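Local coordinates for protein Nadp(h)-dependent ketose reductase (Bemisia argentifolii, PDB 1E3J) that probably reduces fructose with NADPH, as a zinc-containing ketose reductase (sorbitol dehydrogenase) of the alcohol dehydrogenase family, at residues Leu6-Tyr11 with Glu326-Ala331; Ile180-Val185 with Lys316-His321; Phe332-Lys337 with Ile343-Ser348. All coordinates share one frame; numbering follows the deposited sequence.

In the fold
All three contacts are apolar, and no hydrogen bond crosses any of them; they differ in depth. Contact 1 is partly buried and lies about 20 Å from the centre of the chain, with a salt bridge at its margin. Contacts 2 and 3 are buried, and contact 2 is the most central. Contacts 1 and 3 share helix 328-337: its first turn meets strand 6-12 and also strand 344-348, against which the later turns continue, and A331 CB touches I347 CD1 at 3.7 Å between them. Contacts 2 and 3 meet through the sheet, where strands 319-324 and 344-348 are parallel neighbours. Contact 2 alone reaches the Rossmann-type part, through helix 179-190.

Contact 1. Residues Leu6-Tyr11 with Glu326-Ala331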
ATOM      1  N   LEU A   6      -4.359 -34.080  33.020  1.00 48.29           N
ATOM      2  CA  LEU A   6      -5.523 -34.578  32.286  1.00 47.45           C
ATOM      3  C   LEU A   6      -5.516 -33.803  30.956  1.00 46.67           C
ATOM      4  O   LEU A   6      -5.200 -32.605  30.933  1.00 46.15           O
ATOM      5  CB  LEU A   6      -6.812 -34.250  33.051  1.00 47.99           C
ATOM      6  CG  LEU A   6      -8.090 -34.681  32.319  1.00 51.42           C
ATOM      7  CD1 LEU A   6      -8.081 -36.215  32.157  1.00 49.98           C
ATOM      8  CD2 LEU A   6      -9.335 -34.216  33.096  1.00 50.98           C
ATOM      9  N   SER A   7      -5.883 -34.469  29.871  1.00 44.60           N
ATOM     10  CA  SER A   7      -5.868 -33.849  28.548  1.00 44.03           C
ATOM     11  C   SER A   7      -7.048 -34.352  27.770  1.00 43.71           C
ATOM     12  O   SER A   7      -7.448 -35.490  27.961  1.00 45.05           O
ATOM     13  CB  SER A   7      -4.592 -34.251  27.805  1.00 40.69           C
ATOM     14  OG  SER A   7      -3.483 -34.198  28.697  1.00 41.92           O
ATOM     15  N   ALA A   8      -7.619 -33.520  26.909  1.00 41.65           N
ATOM     16  CA  ALA A   8      -8.742 -33.963  26.108  1.00 44.12           C
ATOM     17  C   ALA A   8      -8.206 -34.513  24.776  1.00 45.93           C
ATOM     18  O   ALA A   8      -7.846 -33.740  23.891  1.00 48.53           O
ATOM     19  CB  ALA A   8      -9.693 -32.806  25.876  1.00 42.36           C
ATOM     20  N   VAL A   9      -8.153 -35.840  24.637  1.00 46.36           N
ATOM     21  CA  VAL A   9      -7.630 -36.488  23.442  1.00 46.58           C
ATOM     22  C   VAL A   9      -8.683 -37.004  22.463  1.00 49.46           C
ATOM     23  O   VAL A   9      -9.542 -37.807  22.815  1.00 52.74           O
ATOM     24  CB  VAL A   9      -6.713 -37.689  23.797  1.00 46.62           C
ATOM     25  CG1 VAL A   9      -6.093 -38.258  22.509  1.00 46.17           C
ATOM     26  CG2 VAL A   9      -5.612 -37.278  24.791  1.00 43.22           C
ATOM     27  N   LEU A  10      -8.604 -36.558  21.219  1.00 49.73           N
ATOM     28  CA  LEU A  10      -9.548 -36.995  20.197  1.00 51.97           C
ATOM     29  C   LEU A  10      -8.935 -38.172  19.443  1.00 52.82           C
ATOM     30  O   LEU A  10      -7.897 -38.024  18.786  1.00 52.99           O
ATOM     31  CB  LEU A  10      -9.827 -35.861  19.223  1.00 51.60           C
ATOM     32  CG  LEU A  10     -10.789 -36.180  18.085  1.00 55.45           C
ATOM     33  CD1 LEU A  10     -12.208 -36.429  18.651  1.00 54.52           C
ATOM     34  CD2 LEU A  10     -10.788 -35.016  17.089  1.00 53.96           C
ATOM     35  N   TYR A  11      -9.565 -39.340  19.557  1.00 53.36           N
ATOM     36  CA  TYR A  11      -9.074 -40.552  18.902  1.00 53.78           C
ATOM     37  C   TYR A  11      -9.598 -40.704  17.485  1.00 54.49           C
ATOM     38  O   TYR A  11      -8.935 -41.279  16.635  1.00 56.22           O
ATOM     39  CB  TYR A  11      -9.432 -41.798  19.729  1.00 52.51           C
ATOM     40  CG  TYR A  11      -8.470 -42.089  20.871  1.00 49.90           C
ATOM     41  CD1 TYR A  11      -8.383 -41.243  21.967  1.00 48.04           C
ATOM     42  CD2 TYR A  11      -7.597 -43.193  20.819  1.00 48.19           C
ATOM     43  CE1 TYR A  11      -7.449 -41.483  22.999  1.00 47.70           C
ATOM     44  CE2 TYR A  11      -6.658 -43.427  21.837  1.00 46.57           C
ATOM     45  CZ  TYR A  11      -6.600 -42.564  22.925  1.00 46.61           C
ATOM     46  OH  TYR A  11      -5.712 -42.790  23.965  1.00 48.95           O
ATOM     47  N   GLU A 326     -12.931 -31.469  33.203  1.00 49.57           N
ATOM     48  CA  GLU A 326     -13.608 -32.762  33.344  1.00 51.10           C
ATOM     49  C   GLU A 326     -14.915 -32.832  32.519  1.00 49.62           C
ATOM     50  O   GLU A 326     -15.330 -33.908  32.100  1.00 48.88           O
ATOM     51  CB  GLU A 326     -13.899 -33.052  34.831  1.00 52.64           C
ATOM     52  CG  GLU A 326     -12.646 -33.149  35.738  1.00 55.89           C
ATOM     53  CD  GLU A 326     -12.063 -31.777  36.146  1.00 60.15           C
ATOM     54  OE1 GLU A 326     -12.552 -30.716  35.675  1.00 61.39           O
ATOM     55  OE2 GLU A 326     -11.098 -31.760  36.944  1.00 60.18           O
ATOM     56  N   GLN A 327     -15.565 -31.694  32.280  1.00 47.95           N
ATOM     57  CA  GLN A 327     -16.818 -31.692  31.523  1.00 47.70           C
ATOM     58  C   GLN A 327     -16.672 -31.335  30.035  1.00 46.23           C
ATOM     59  O   GLN A 327     -17.636 -30.899  29.396  1.00 45.77           O
ATOM     60  CB  GLN A 327     -17.825 -30.736  32.171  1.00 49.83           C
ATOM     61  CG  GLN A 327     -18.694 -31.361  33.244  1.00 54.89           C
ATOM     62  CD  GLN A 327     -17.898 -31.758  34.484  1.00 58.37           C
ATOM     63  OE1 GLN A 327     -17.379 -30.901  35.222  1.00 58.92           O
ATOM     64  NE2 GLN A 327     -17.786 -33.070  34.721  1.00 58.53           N
ATOM     65  N   THR A 328     -15.477 -31.537  29.493  1.00 44.54           N
ATOM     66  CA  THR A 328     -15.200 -31.224  28.102  1.00 45.54           C
ATOM     67  C   THR A 328     -16.241 -31.746  27.121  1.00 45.43           C
ATOM     68  O   THR A 328     -16.685 -31.009  26.228  1.00 43.08           O
ATOM     69  CB  THR A 328     -13.799 -31.761  27.685  1.00 45.66           C
ATOM     70  OG1 THR A 328     -12.790 -30.993  28.340  1.00 46.90           O
ATOM     71  CG2 THR A 328     -13.603 -31.650  26.181  1.00 46.33           C
ATOM     72  N   VAL A 329     -16.639 -33.008  27.266  1.00 46.87           N
ATOM     73  CA  VAL A 329     -17.632 -33.562  26.335  1.00 48.98           C
ATOM     74  C   VAL A 329     -18.940 -32.796  26.406  1.00 49.53           C
ATOM     75  O   VAL A 329     -19.589 -32.532  25.383  1.00 51.57           O
ATOM     76  CB  VAL A 329     -17.881 -35.053  26.577  1.00 49.72           C
ATOM     77  CG1 VAL A 329     -19.083 -35.526  25.739  1.00 49.58           C
ATOM     78  CG2 VAL A 329     -16.626 -35.829  26.205  1.00 49.13           C
ATOM     79  N   ASP A 330     -19.322 -32.399  27.607  1.00 50.41           N
ATOM     80  CA  ASP A 330     -20.534 -31.605  27.745  1.00 50.00           C
ATOM     81  C   ASP A 330     -20.287 -30.272  27.046  1.00 50.02           C
ATOM     82  O   ASP A 330     -21.175 -29.744  26.383  1.00 49.38           O
ATOM     83  CB  ASP A 330     -20.847 -31.351  29.222  1.00 51.47           C
ATOM     84  N   ALA A 331     -19.078 -29.729  27.193  1.00 49.55           N
ATOM     85  CA  ALA A 331     -18.759 -28.435  26.568  1.00 48.78           C
ATOM     86  C   ALA A 331     -18.941 -28.569  25.076  1.00 47.10           C
ATOM     87  O   ALA A 331     -19.646 -27.787  24.473  1.00 46.90           O
ATOM     88  CB  ALA A 331     -17.334 -28.013  26.899  1.00 47.65           C
TER
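A8 and T328 meet methyl to methyl, A8 CB lying 4.1 Å from T328 CG2, where an N-terminal strand passes the first turn of helix 328-337. The strand, 6-12, is the middle member of a three-stranded antiparallel sheet, and the helix is the connecting helix of a beta-alpha-beta unit near the C-terminus. Two ends of the chain, more than 300 residues apart in sequence, are thus brought side by side in the zinc-containing alcohol dehydrogenase fold.

A second, looser touch lies toward the start of both segments, where the L6 branch CD2 comes 4.4 Å from the aliphatic CG of E326. The CB atoms of L6 and A8 are both directed toward 326-331 and that of S7, between them, away, as expected along an extended strand. The touches are few and wide, and the pair of segments buries just 115 Å² in all.

Around this first shell, L16 and L18 of strand 15-20 also pack on T328, and I347 of strand 344-348 lies against it as well. E326 is exposed; its carboxylate, through OE2, forms a salt bridge with R127 NH2, while CG is the atom nearest L6.

The first torsion of T328 explains its double role. CG2 is anti to the backbone N (OG1 at chi1 -70°), which presents the methyl to A8, while the hydroxyl OG1 is hydrogen-bonded to the backbone O of L325, three residues earlier and ahead of the helix start.

Contact 2. Residues Ile180-Val185 with Lys316-His321; sequences IGLVSV and KQLVTH
L318 pushes its forked end against helix 179-190 and overlaps two successive residues there, one with each methyl. Its CD1 lies 4.1 Å from L182 CD1 and also reaches that residue's CB at 4.2 Å, while L318 CD2 meets V183 CG1 at 4.0 Å. The leucine side chains run antiparallel alongside one another, and V183 lies roughly perpendicular across L318, so the leucine fork is held by two differently directed neighbours.

The branch of V183 that does the touching, CG1, is anti to the carbonyl carbon (chi1 -66°). In L318, chi1 -96° and chi2 22° both depart from staggered values, and in this setting one methyl meets L182 and the other V183.

Helix 179-190 follows strand 171-175 of the six-stranded parallel sheet, and G181 fits the last glycine of a GxGxxG sequence, consistent with the dinucleotide-binding Rossmann fold of this family. L318 ends a short 3-10 turn just before strand 319-324, which belongs to a different, mixed sheet. The contact therefore joins helix 179-190 of the Rossmann-type part to the start of strand 319-324, in what is probably the GroES-like part. L182 is also packed by V207 and A208 of helix 202-210 and by I343.

Polar groups stay within their own segments or turn to other partners. S184 OG bonds at 3.1 Å to I180 O, which the backbone N of S184 reaches from the opposite face of the carbonyl plane.

All three residues that touch are buried, and the side chain of V183 is about 10 Å from a bound zinc ion. With no hydrogen bond across it, the join depends on the fit of branched aliphatic side chains, not on directional bonds.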
ATOM      1  N   ILE A 180     -17.844 -15.203  15.527  1.00 41.11           N
ATOM      2  CA  ILE A 180     -16.969 -14.515  14.580  1.00 40.47           C
ATOM      3  C   ILE A 180     -17.571 -13.152  14.175  1.00 39.10           C
ATOM      4  O   ILE A 180     -16.858 -12.155  14.074  1.00 35.27           O
ATOM      5  CB  ILE A 180     -16.683 -15.411  13.334  1.00 41.89           C
ATOM      6  CG1 ILE A 180     -15.970 -16.690  13.800  1.00 43.23           C
ATOM      7  CG2 ILE A 180     -15.750 -14.699  12.337  1.00 41.46           C
ATOM      8  CD1 ILE A 180     -14.739 -16.414  14.689  1.00 46.56           C
ATOM      9  N   GLY A 181     -18.888 -13.119  13.985  1.00 35.87           N
ATOM     10  CA  GLY A 181     -19.541 -11.879  13.653  1.00 32.14           C
ATOM     11  C   GLY A 181     -19.390 -10.895  14.799  1.00 33.97           C
ATOM     12  O   GLY A 181     -19.111  -9.704  14.572  1.00 33.77           O
ATOM     13  N   LEU A 182     -19.533 -11.378  16.031  1.00 33.67           N
ATOM     14  CA  LEU A 182     -19.407 -10.490  17.191  1.00 36.31           C
ATOM     15  C   LEU A 182     -17.984  -9.949  17.340  1.00 35.65           C
ATOM     16  O   LEU A 182     -17.834  -8.762  17.604  1.00 36.54           O
ATOM     17  CB  LEU A 182     -19.861 -11.183  18.497  1.00 35.34           C
ATOM     18  CG  LEU A 182     -21.365 -11.581  18.431  1.00 40.00           C
ATOM     19  CD1 LEU A 182     -21.778 -12.371  19.684  1.00 36.31           C
ATOM     20  CD2 LEU A 182     -22.238 -10.319  18.247  1.00 35.03           C
ATOM     21  N   VAL A 183     -16.943 -10.764  17.169  1.00 34.08           N
ATOM     22  CA  VAL A 183     -15.596 -10.165  17.305  1.00 34.59           C
ATOM     23  C   VAL A 183     -15.355  -9.155  16.158  1.00 34.21           C
ATOM     24  O   VAL A 183     -14.708  -8.130  16.371  1.00 32.92           O
ATOM     25  CB  VAL A 183     -14.438 -11.212  17.386  1.00 32.23           C
ATOM     26  CG1 VAL A 183     -14.582 -12.003  18.647  1.00 35.09           C
ATOM     27  CG2 VAL A 183     -14.430 -12.146  16.219  1.00 33.15           C
ATOM     28  N   SER A 184     -15.923  -9.410  14.977  1.00 33.42           N
ATOM     29  CA  SER A 184     -15.793  -8.448  13.875  1.00 34.29           C
ATOM     30  C   SER A 184     -16.454  -7.130  14.264  1.00 34.65           C
ATOM     31  O   SER A 184     -15.972  -6.065  13.879  1.00 34.31           O
ATOM     32  CB  SER A 184     -16.458  -8.960  12.606  1.00 35.04           C
ATOM     33  OG  SER A 184     -15.752 -10.074  12.110  1.00 35.41           O
ATOM     34  N   VAL A 185     -17.553  -7.183  15.024  1.00 34.53           N
ATOM     35  CA  VAL A 185     -18.212  -5.940  15.428  1.00 34.75           C
ATOM     36  C   VAL A 185     -17.295  -5.200  16.369  1.00 35.05           C
ATOM     37  O   VAL A 185     -17.048  -3.983  16.213  1.00 37.37           O
ATOM     38  CB  VAL A 185     -19.582  -6.194  16.127  1.00 37.48           C
ATOM     39  CG1 VAL A 185     -20.051  -4.920  16.864  1.00 36.93           C
ATOM     40  CG2 VAL A 185     -20.636  -6.597  15.084  1.00 32.57           C
ATOM     41  N   LYS A 316     -15.279 -10.531  27.267  1.00 43.78           N
ATOM     42  CA  LYS A 316     -15.766 -11.433  28.305  1.00 47.84           C
ATOM     43  C   LYS A 316     -17.271 -11.697  28.166  1.00 48.12           C
ATOM     44  O   LYS A 316     -17.737 -12.808  28.436  1.00 47.93           O
ATOM     45  CB  LYS A 316     -15.420 -10.882  29.712  1.00 50.78           C
ATOM     46  CG  LYS A 316     -16.213  -9.629  30.156  1.00 56.65           C
ATOM     47  CD  LYS A 316     -15.462  -8.783  31.234  1.00 60.79           C
ATOM     48  CE  LYS A 316     -15.025  -9.619  32.461  1.00 63.51           C
ATOM     49  NZ  LYS A 316     -14.173  -8.867  33.460  1.00 64.12           N
ATOM     50  N   GLN A 317     -18.025 -10.702  27.711  1.00 46.97           N
ATOM     51  CA  GLN A 317     -19.467 -10.884  27.545  1.00 48.26           C
ATOM     52  C   GLN A 317     -19.768 -11.957  26.509  1.00 48.54           C
ATOM     53  O   GLN A 317     -20.924 -12.295  26.301  1.00 49.51           O
ATOM     54  CB  GLN A 317     -20.128  -9.592  27.069  1.00 49.82           C
ATOM     55  CG  GLN A 317     -19.833  -9.257  25.588  1.00 50.58           C
ATOM     56  CD  GLN A 317     -20.227  -7.834  25.253  1.00 54.64           C
ATOM     57  OE1 GLN A 317     -21.407  -7.487  25.317  1.00 55.98           O
ATOM     58  NE2 GLN A 317     -19.236  -6.985  24.912  1.00 54.74           N
ATOM     59  N   LEU A 318     -18.744 -12.481  25.846  1.00 47.83           N
ATOM     60  CA  LEU A 318     -18.952 -13.484  24.802  1.00 47.36           C
ATOM     61  C   LEU A 318     -19.087 -14.884  25.369  1.00 46.13           C
ATOM     62  O   LEU A 318     -19.606 -15.788  24.724  1.00 44.85           O
ATOM     63  CB  LEU A 318     -17.781 -13.469  23.805  1.00 47.45           C
ATOM     64  CG  LEU A 318     -17.847 -12.689  22.483  1.00 50.65           C
ATOM     65  CD1 LEU A 318     -18.875 -11.589  22.537  1.00 46.92           C
ATOM     66  CD2 LEU A 318     -16.444 -12.135  22.174  1.00 51.21           C
ATOM     67  N   VAL A 319     -18.579 -15.086  26.564  1.00 45.52           N
ATOM     68  CA  VAL A 319     -18.673 -16.414  27.148  1.00 46.96           C
ATOM     69  C   VAL A 319     -20.113 -16.673  27.652  1.00 48.61           C
ATOM     70  O   VAL A 319     -20.550 -16.027  28.591  1.00 46.77           O
ATOM     71  CB  VAL A 319     -17.694 -16.516  28.309  1.00 47.41           C
ATOM     72  CG1 VAL A 319     -17.774 -17.904  28.976  1.00 44.97           C
ATOM     73  CG2 VAL A 319     -16.298 -16.220  27.786  1.00 47.43           C
ATOM     74  N   THR A 320     -20.861 -17.572  27.007  1.00 49.05           N
ATOM     75  CA  THR A 320     -22.217 -17.870  27.476  1.00 49.99           C
ATOM     76  C   THR A 320     -22.188 -19.082  28.411  1.00 52.68           C
ATOM     77  O   THR A 320     -22.965 -19.160  29.365  1.00 54.32           O
ATOM     78  CB  THR A 320     -23.205 -18.166  26.312  1.00 47.59           C
ATOM     79  OG1 THR A 320     -22.597 -19.038  25.360  1.00 45.28           O
ATOM     80  CG2 THR A 320     -23.637 -16.872  25.625  1.00 47.01           C
ATOM     81  N   HIS A 321     -21.280 -20.019  28.147  1.00 53.55           N
ATOM     82  CA  HIS A 321     -21.165 -21.231  28.943  1.00 53.91           C
ATOM     83  C   HIS A 321     -19.744 -21.456  29.425  1.00 54.62           C
ATOM     84  O   HIS A 321     -18.786 -21.207  28.681  1.00 55.46           O
ATOM     85  CB  HIS A 321     -21.567 -22.447  28.106  1.00 56.29           C
ATOM     86  CG  HIS A 321     -22.984 -22.420  27.621  1.00 58.05           C
ATOM     87  ND1 HIS A 321     -23.439 -21.498  26.706  1.00 58.81           N
ATOM     88  CD2 HIS A 321     -24.036 -23.219  27.913  1.00 59.11           C
ATOM     89  CE1 HIS A 321     -24.715 -21.733  26.451  1.00 61.37           C
ATOM     90  NE2 HIS A 321     -25.102 -22.772  27.169  1.00 60.54           N
TER

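Contact 3. Residues Phe332-Lys337 with Ile343-Ser348; sequences FEAARK and IKVMIS
V345 has chi1 at 175°, with CG1 anti to the backbone N and CG2 anti to the carbonyl carbon; this turns CG2 toward helix 328-337, where it settles between A334 and A335. F332, with chi1 -83°, leaves the helix pointing away from the strand, yet its ring swings back far enough to touch I347.

V345 CG2 lies 4.3 Å from A334 CB and 4.1 Å from A335 CB. It also comes within 4.0 Å of the backbone N of A335, so the methyl rests on the helix main chain as well as on its side chains. The small alanines allow this closeness: the CA atoms of A335 and V345 are 6.3 Å apart. Further along, I347 CD1 approaches F332 CE1 obliquely at 4.4 Å.

This is the second half of a beta-alpha-beta crossover: strand 319-324, helix 328-337, then strand 344-348 beside and parallel to the first. The helix runs nearly antiparallel to strand 344-348, at 171°, with the axes 8.6 Å apart. The helix also packs on helix 42-50, through A335 on V45 and F332 on D44, and Y48 meets the F332 ring edge-to-face. K344, the residue before V345, carries a salt bridge to E67, a ligand of the first zinc.

Within the helix, R336 grips E333 side-on, NE and NH2 both reaching OE2 at 2.7 Å through bent bonds. OE2 lies in the guanidinium plane, but NE meets it from above the carboxylate plane, while OE2 offers its syn lone pair to NH2.

The charges of E333 and R336 are thus paired within the helix. The side-chain contacts across the interface are apolar, with no hydrogen bond, so this join rests on van der Waals fit.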
ATOM      1  N   PHE A 332     -18.332 -29.578  24.472  1.00 48.37           N
ATOM      2  CA  PHE A 332     -18.493 -29.760  23.033  1.00 49.82           C
ATOM      3  C   PHE A 332     -19.954 -29.950  22.647  1.00 51.82           C
ATOM      4  O   PHE A 332     -20.398 -29.472  21.598  1.00 51.32           O
ATOM      5  CB  PHE A 332     -17.658 -30.948  22.520  1.00 48.67           C
ATOM      6  CG  PHE A 332     -16.224 -30.603  22.264  1.00 49.43           C
ATOM      7  CD1 PHE A 332     -15.400 -30.176  23.304  1.00 50.38           C
ATOM      8  CD2 PHE A 332     -15.703 -30.663  20.977  1.00 49.44           C
ATOM      9  CE1 PHE A 332     -14.067 -29.806  23.066  1.00 51.93           C
ATOM     10  CE2 PHE A 332     -14.374 -30.300  20.719  1.00 49.83           C
ATOM     11  CZ  PHE A 332     -13.555 -29.869  21.766  1.00 50.57           C
ATOM     12  N   GLU A 333     -20.724 -30.643  23.478  1.00 55.51           N
ATOM     13  CA  GLU A 333     -22.131 -30.827  23.120  1.00 58.22           C
ATOM     14  C   GLU A 333     -22.822 -29.466  23.083  1.00 57.19           C
ATOM     15  O   GLU A 333     -23.542 -29.145  22.127  1.00 56.98           O
ATOM     16  CB  GLU A 333     -22.829 -31.757  24.110  1.00 62.08           C
ATOM     17  CG  GLU A 333     -23.383 -33.014  23.462  1.00 68.40           C
ATOM     18  CD  GLU A 333     -24.410 -32.716  22.367  1.00 72.21           C
ATOM     19  OE1 GLU A 333     -25.226 -31.771  22.530  1.00 73.09           O
ATOM     20  OE2 GLU A 333     -24.412 -33.447  21.346  1.00 75.33           O
ATOM     21  N   ALA A 334     -22.588 -28.652  24.107  1.00 56.06           N
ATOM     22  CA  ALA A 334     -23.182 -27.318  24.133  1.00 56.73           C
ATOM     23  C   ALA A 334     -22.746 -26.561  22.865  1.00 58.55           C
ATOM     24  O   ALA A 334     -23.548 -25.837  22.269  1.00 59.85           O
ATOM     25  CB  ALA A 334     -22.752 -26.568  25.383  1.00 54.13           C
ATOM     26  N   ALA A 335     -21.492 -26.743  22.439  1.00 58.61           N
ATOM     27  CA  ALA A 335     -21.014 -26.061  21.240  1.00 60.24           C
ATOM     28  C   ALA A 335     -21.625 -26.673  19.985  1.00 60.58           C
ATOM     29  O   ALA A 335     -21.973 -25.971  19.052  1.00 59.05           O
ATOM     30  CB  ALA A 335     -19.490 -26.124  21.159  1.00 59.14           C
ATOM     31  N   ARG A 336     -21.766 -27.990  19.964  1.00 62.81           N
ATOM     32  CA  ARG A 336     -22.335 -28.643  18.791  1.00 65.13           C
ATOM     33  C   ARG A 336     -23.785 -28.219  18.543  1.00 66.22           C
ATOM     34  O   ARG A 336     -24.155 -27.967  17.394  1.00 65.79           O
ATOM     35  CB  ARG A 336     -22.249 -30.167  18.926  1.00 65.95           C
ATOM     36  CG  ARG A 336     -22.573 -30.931  17.643  1.00 68.89           C
ATOM     37  CD  ARG A 336     -22.747 -32.426  17.934  1.00 72.82           C
ATOM     38  NE  ARG A 336     -23.888 -32.663  18.824  1.00 75.82           N
ATOM     39  CZ  ARG A 336     -25.163 -32.437  18.496  1.00 77.72           C
ATOM     40  NH1 ARG A 336     -25.479 -31.976  17.287  1.00 78.36           N
ATOM     41  NH2 ARG A 336     -26.125 -32.640  19.388  1.00 78.62           N
ATOM     42  N   LYS A 337     -24.593 -28.123  19.611  1.00 67.18           N
ATOM     43  CA  LYS A 337     -26.014 -27.739  19.495  1.00 68.28           C
ATOM     44  C   LYS A 337     -26.261 -26.329  18.951  1.00 69.23           C
ATOM     45  O   LYS A 337     -27.225 -26.119  18.223  1.00 70.44           O
ATOM     46  CB  LYS A 337     -26.738 -27.898  20.841  1.00 68.28           C
ATOM     47  N   ILE A 343     -23.031 -18.508  22.673  1.00 52.33           N
ATOM     48  CA  ILE A 343     -22.115 -17.739  21.864  1.00 50.01           C
ATOM     49  C   ILE A 343     -20.790 -18.463  21.953  1.00 48.57           C
ATOM     50  O   ILE A 343     -20.481 -19.295  21.112  1.00 47.55           O
ATOM     51  CB  ILE A 343     -21.971 -16.313  22.370  1.00 50.25           C
ATOM     52  CG1 ILE A 343     -23.267 -15.556  22.108  1.00 49.66           C
ATOM     53  CG2 ILE A 343     -20.788 -15.629  21.683  1.00 49.58           C
ATOM     54  CD1 ILE A 343     -23.272 -14.137  22.673  1.00 49.60           C
ATOM     55  N   LYS A 344     -20.026 -18.191  22.993  1.00 45.91           N
ATOM     56  CA  LYS A 344     -18.745 -18.854  23.132  1.00 46.71           C
ATOM     57  C   LYS A 344     -18.709 -19.777  24.358  1.00 45.80           C
ATOM     58  O   LYS A 344     -19.071 -19.367  25.467  1.00 47.13           O
ATOM     59  CB  LYS A 344     -17.635 -17.782  23.200  1.00 45.47           C
ATOM     60  CG  LYS A 344     -16.255 -18.300  23.541  1.00 49.01           C
ATOM     61  CD  LYS A 344     -15.665 -19.303  22.532  1.00 45.87           C
ATOM     62  CE  LYS A 344     -15.372 -18.713  21.156  1.00 44.74           C
ATOM     63  NZ  LYS A 344     -14.654 -19.766  20.341  1.00 40.42           N
ATOM     64  N   VAL A 345     -18.282 -21.025  24.149  1.00 45.68           N
ATOM     65  CA  VAL A 345     -18.165 -22.032  25.216  1.00 42.88           C
ATOM     66  C   VAL A 345     -16.703 -22.072  25.658  1.00 43.45           C
ATOM     67  O   VAL A 345     -15.814 -22.283  24.837  1.00 44.96           O
ATOM     68  CB  VAL A 345     -18.578 -23.444  24.710  1.00 44.19           C
ATOM     69  CG1 VAL A 345     -18.337 -24.467  25.778  1.00 41.41           C
ATOM     70  CG2 VAL A 345     -20.045 -23.448  24.279  1.00 43.20           C
ATOM     71  N   MET A 346     -16.483 -21.888  26.958  1.00 43.33           N
ATOM     72  CA  MET A 346     -15.172 -21.832  27.578  1.00 43.11           C
ATOM     73  C   MET A 346     -14.938 -22.943  28.625  1.00 45.19           C
ATOM     74  O   MET A 346     -15.798 -23.226  29.480  1.00 45.66           O
ATOM     75  CB  MET A 346     -15.010 -20.464  28.243  1.00 41.47           C
ATOM     76  CG  MET A 346     -13.630 -20.177  28.782  1.00 42.11           C
ATOM     77  SD  MET A 346     -12.363 -19.882  27.469  1.00 48.73           S
ATOM     78  CE  MET A 346     -13.172 -18.511  26.617  1.00 45.94           C
ATOM     79  N   ILE A 347     -13.753 -23.545  28.554  1.00 43.65           N
ATOM     80  CA  ILE A 347     -13.335 -24.608  29.431  1.00 41.48           C
ATOM     81  C   ILE A 347     -12.170 -24.159  30.288  1.00 43.09           C
ATOM     82  O   ILE A 347     -11.134 -23.789  29.752  1.00 41.84           O
ATOM     83  CB  ILE A 347     -12.875 -25.841  28.624  1.00 38.78           C
ATOM     84  CG1 ILE A 347     -13.973 -26.230  27.639  1.00 35.37           C
ATOM     85  CG2 ILE A 347     -12.529 -26.983  29.594  1.00 36.08           C
ATOM     86  CD1 ILE A 347     -13.672 -27.472  26.783  1.00 35.25           C
ATOM     87  N   SER A 348     -12.330 -24.196  31.612  1.00 45.09           N
ATOM     88  CA  SER A 348     -11.260 -23.782  32.529  1.00 48.51           C
ATOM     89  C   SER A 348     -10.438 -25.001  32.914  1.00 50.28           C
ATOM     90  O   SER A 348     -10.985 -26.075  33.179  1.00 53.08           O
ATOM     91  CB  SER A 348     -11.844 -23.112  33.774  1.00 47.78           C
ATOM     92  OG  SER A 348     -12.903 -23.879  34.303  1.00 54.21           O
TER